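Sulfate transporter 4.1, chloroplastic (Arabidopsis thaliana, PDB 7LHV) cotransports sulfate with protons across the membrane as a member of the SLC26/SulP family and may help regulate sulfate assimilation. Local coordinates at residues I573-P578 with I606-K611. Numbering follows the deposited sequence.
Sequences ILEMSP and ISNPNK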
ATOM      1  N   ILE A 573     -11.558  15.498  27.188  1.00 62.23           N
ATOM      2  CA  ILE A 573     -12.807  15.390  26.445  1.00 62.23           C
ATOM      3  C   ILE A 573     -12.475  15.174  24.980  1.00 62.23           C
ATOM      4  O   ILE A 573     -11.664  15.910  24.406  1.00 62.23           O
ATOM      5  CB  ILE A 573     -13.681  16.643  26.625  1.00 62.23           C
ATOM      6  CG1 ILE A 573     -13.817  16.983  28.107  1.00 62.23           C
ATOM      7  CG2 ILE A 573     -15.047  16.428  26.002  1.00 62.23           C
ATOM      8  CD1 ILE A 573     -14.409  18.335  28.358  1.00 62.23           C
ATOM      9  N   LEU A 574     -13.093  14.166  24.373  1.00 61.85           N
ATOM     10  CA  LEU A 574     -12.907  13.869  22.959  1.00 61.85           C
ATOM     11  C   LEU A 574     -14.115  14.362  22.178  1.00 61.85           C
ATOM     12  O   LEU A 574     -15.251  13.970  22.461  1.00 61.85           O
ATOM     13  CB  LEU A 574     -12.676  12.380  22.717  1.00 61.85           C
ATOM     14  CG  LEU A 574     -11.283  11.838  23.027  1.00 61.85           C
ATOM     15  CD1 LEU A 574     -11.018  11.785  24.510  1.00 61.85           C
ATOM     16  CD2 LEU A 574     -11.115  10.468  22.402  1.00 61.85           C
ATOM     17  N   GLU A 575     -13.857  15.219  21.196  1.00 65.91           N
ATOM     18  CA  GLU A 575     -14.871  15.643  20.242  1.00 65.91           C
ATOM     19  C   GLU A 575     -14.867  14.652  19.090  1.00 65.91           C
ATOM     20  O   GLU A 575     -13.927  14.626  18.288  1.00 65.91           O
ATOM     21  CB  GLU A 575     -14.579  17.052  19.742  1.00 65.91           C
ATOM     22  CG  GLU A 575     -14.672  18.089  20.814  1.00 65.91           C
ATOM     23  CD  GLU A 575     -16.076  18.237  21.326  1.00 65.91           C
ATOM     24  OE1 GLU A 575     -17.027  18.056  20.539  1.00 65.91           O
ATOM     25  OE2 GLU A 575     -16.223  18.498  22.530  1.00 65.91           O
ATOM     26  N   MET A 576     -15.902  13.823  19.005  1.00 60.94           N
ATOM     27  CA  MET A 576     -15.966  12.809  17.965  1.00 60.94           C
ATOM     28  C   MET A 576     -16.987  13.159  16.891  1.00 60.94           C
ATOM     29  O   MET A 576     -17.443  12.277  16.160  1.00 60.94           O
ATOM     30  CB  MET A 576     -16.256  11.440  18.582  1.00 60.94           C
ATOM     31  CG  MET A 576     -15.110  10.950  19.454  1.00 60.94           C
ATOM     32  SD  MET A 576     -15.391   9.383  20.287  1.00 60.94           S
ATOM     33  CE  MET A 576     -15.327   8.264  18.898  1.00 60.94           C
ATOM     34  N   SER A 577     -17.367  14.434  16.799  1.00 59.55           N
ATOM     35  CA  SER A 577     -18.255  14.862  15.722  1.00 59.55           C
ATOM     36  C   SER A 577     -17.662  14.669  14.329  1.00 59.55           C
ATOM     37  O   SER A 577     -18.396  14.193  13.446  1.00 59.55           O
ATOM     38  CB  SER A 577     -18.698  16.315  15.954  1.00 59.55           C
ATOM     39  OG  SER A 577     -17.608  17.198  16.128  1.00 59.55           O
ATOM     40  N   PRO A 578     -16.394  14.997  14.045  1.00 55.47           N
ATOM     41  CA  PRO A 578     -15.858  14.706  12.711  1.00 55.47           C
ATOM     42  C   PRO A 578     -15.486  13.251  12.504  1.00 55.47           C
ATOM     43  O   PRO A 578     -15.187  12.867  11.366  1.00 55.47           O
ATOM     44  CB  PRO A 578     -14.619  15.600  12.635  1.00 55.47           C
ATOM     45  CG  PRO A 578     -14.157  15.675  14.011  1.00 55.47           C
ATOM     46  CD  PRO A 578     -15.382  15.678  14.875  1.00 55.47           C
ATOM     47  N   ILE A 606     -16.685  11.536  26.357  1.00 67.66           N
ATOM     48  CA  ILE A 606     -17.005  11.555  24.934  1.00 67.66           C
ATOM     49  C   ILE A 606     -18.075  12.612  24.709  1.00 67.66           C
ATOM     50  O   ILE A 606     -19.113  12.606  25.381  1.00 67.66           O
ATOM     51  CB  ILE A 606     -17.469  10.178  24.436  1.00 67.66           C
ATOM     52  CG1 ILE A 606     -16.471   9.102  24.858  1.00 67.66           C
ATOM     53  CG2 ILE A 606     -17.637  10.190  22.932  1.00 67.66           C
ATOM     54  CD1 ILE A 606     -15.122   9.232  24.199  1.00 67.66           C
ATOM     55  N   SER A 607     -17.822  13.522  23.770  1.00 71.34           N
ATOM     56  CA  SER A 607     -18.629  14.728  23.623  1.00 71.34           C
ATOM     57  C   SER A 607     -19.722  14.589  22.568  1.00 71.34           C
ATOM     58  O   SER A 607     -20.907  14.729  22.883  1.00 71.34           O
ATOM     59  CB  SER A 607     -17.725  15.918  23.293  1.00 71.34           C
ATOM     60  OG  SER A 607     -18.485  17.100  23.111  1.00 71.34           O
ATOM     61  N   ASN A 608     -19.351  14.330  21.316  1.00 72.91           N
ATOM     62  CA  ASN A 608     -20.299  14.315  20.200  1.00 72.91           C
ATOM     63  C   ASN A 608     -20.179  12.997  19.451  1.00 72.91           C
ATOM     64  O   ASN A 608     -19.606  12.943  18.355  1.00 72.91           O
ATOM     65  CB  ASN A 608     -20.055  15.486  19.246  1.00 72.91           C
ATOM     66  CG  ASN A 608     -20.443  16.820  19.845  1.00 72.91           C
ATOM     67  OD1 ASN A 608     -20.835  16.902  21.006  1.00 72.91           O
ATOM     68  ND2 ASN A 608     -20.336  17.878  19.051  1.00 72.91           N
ATOM     69  N   PRO A 609     -20.717  11.912  20.004  1.00 72.77           N
ATOM     70  CA  PRO A 609     -20.631  10.625  19.308  1.00 72.77           C
ATOM     71  C   PRO A 609     -21.574  10.594  18.115  1.00 72.77           C
ATOM     72  O   PRO A 609     -22.744  10.961  18.220  1.00 72.77           O
ATOM     73  CB  PRO A 609     -21.043   9.607  20.379  1.00 72.77           C
ATOM     74  CG  PRO A 609     -21.080  10.372  21.673  1.00 72.77           C
ATOM     75  CD  PRO A 609     -21.391  11.779  21.302  1.00 72.77           C
ATOM     76  N   ASN A 610     -21.048  10.157  16.978  1.00 75.35           N
ATOM     77  CA  ASN A 610     -21.880   9.900  15.818  1.00 75.35           C
ATOM     78  C   ASN A 610     -22.785   8.701  16.091  1.00 75.35           C
ATOM     79  O   ASN A 610     -22.502   7.865  16.951  1.00 75.35           O
ATOM     80  CB  ASN A 610     -21.005   9.647  14.590  1.00 75.35           C
ATOM     81  CG  ASN A 610     -21.785   9.686  13.301  1.00 75.35           C
ATOM     82  OD1 ASN A 610     -22.990   9.932  13.297  1.00 75.35           O
ATOM     83  ND2 ASN A 610     -21.102   9.439  12.192  1.00 75.35           N
ATOM     84  N   LYS A 611     -23.896   8.629  15.355  1.00 76.99           N
ATOM     85  CA  LYS A 611     -24.860   7.559  15.589  1.00 76.99           C
ATOM     86  C   LYS A 611     -24.224   6.189  15.383  1.00 76.99           C
ATOM     87  O   LYS A 611     -24.365   5.295  16.225  1.00 76.99           O
ATOM     88  CB  LYS A 611     -26.076   7.739  14.679  1.00 76.99           C
ATOM     89  CG  LYS A 611     -26.848   9.048  14.872  1.00 76.99           C
ATOM     90  CD  LYS A 611     -27.620   9.104  16.191  1.00 76.99           C
ATOM     91  CE  LYS A 611     -26.828   9.777  17.309  1.00 76.99           C
ATOM     92  NZ  LYS A 611     -27.626   9.922  18.557  1.00 76.99           N
TER
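Leu574 and Ile606 pair as a parallel beta bridge, their CA atoms 5.1 Å apart, and the two chains keep almost the same heading, 7° apart from end to end. The one backbone hydrogen bond between the two segments runs from Ser607 N to Leu574 O (2.9 Å). Beyond it the strand pairing ends, though the chains stay side by side, Ser577 CA and Asn608 CA lying 5.0 Å apart.

At this point side chains take over, an instance of how neighbouring strands can stay joined at their C-terminal ends, where backbone pairing stops. The hydroxyl of Ser607, set anti to its own backbone N, donates to Glu575 OE2 at 2.7 Å. It meets that oxygen on the syn side but 33° out of the carboxylate plane. Glu575 reaches it by folding at chi2 (-66°), which turns the carboxylate toward the serine although its CB does not point there. Such a bond would be expected to ease the burial of the carboxylate. Beside it, Ile573 CG2 rests against Ser607 CB (3.8 Å).

Leu574 and Ile606 project from the other face of the sheet. There the Met576 sulfur lies against the CG2 methyl branch of Ile606, SD to CG2 3.6 Å, with the terminal CD1 close behind, the two side chains crossing at a slant. At the more open end, Ser577 CB abuts Asn608 CB at 3.7 Å.

In the STAS domain, strand 569-575 lies between strands 527-533 and 603-606, continuing its parallel bonding with Val529 and Val531. Helix 635-643 packs on the Ile573, Glu575 and Ser607 face through Val635 and Val639, whereas Met576 touches Val613 of helix 611-620, the helix that Asn610 immediately precedes.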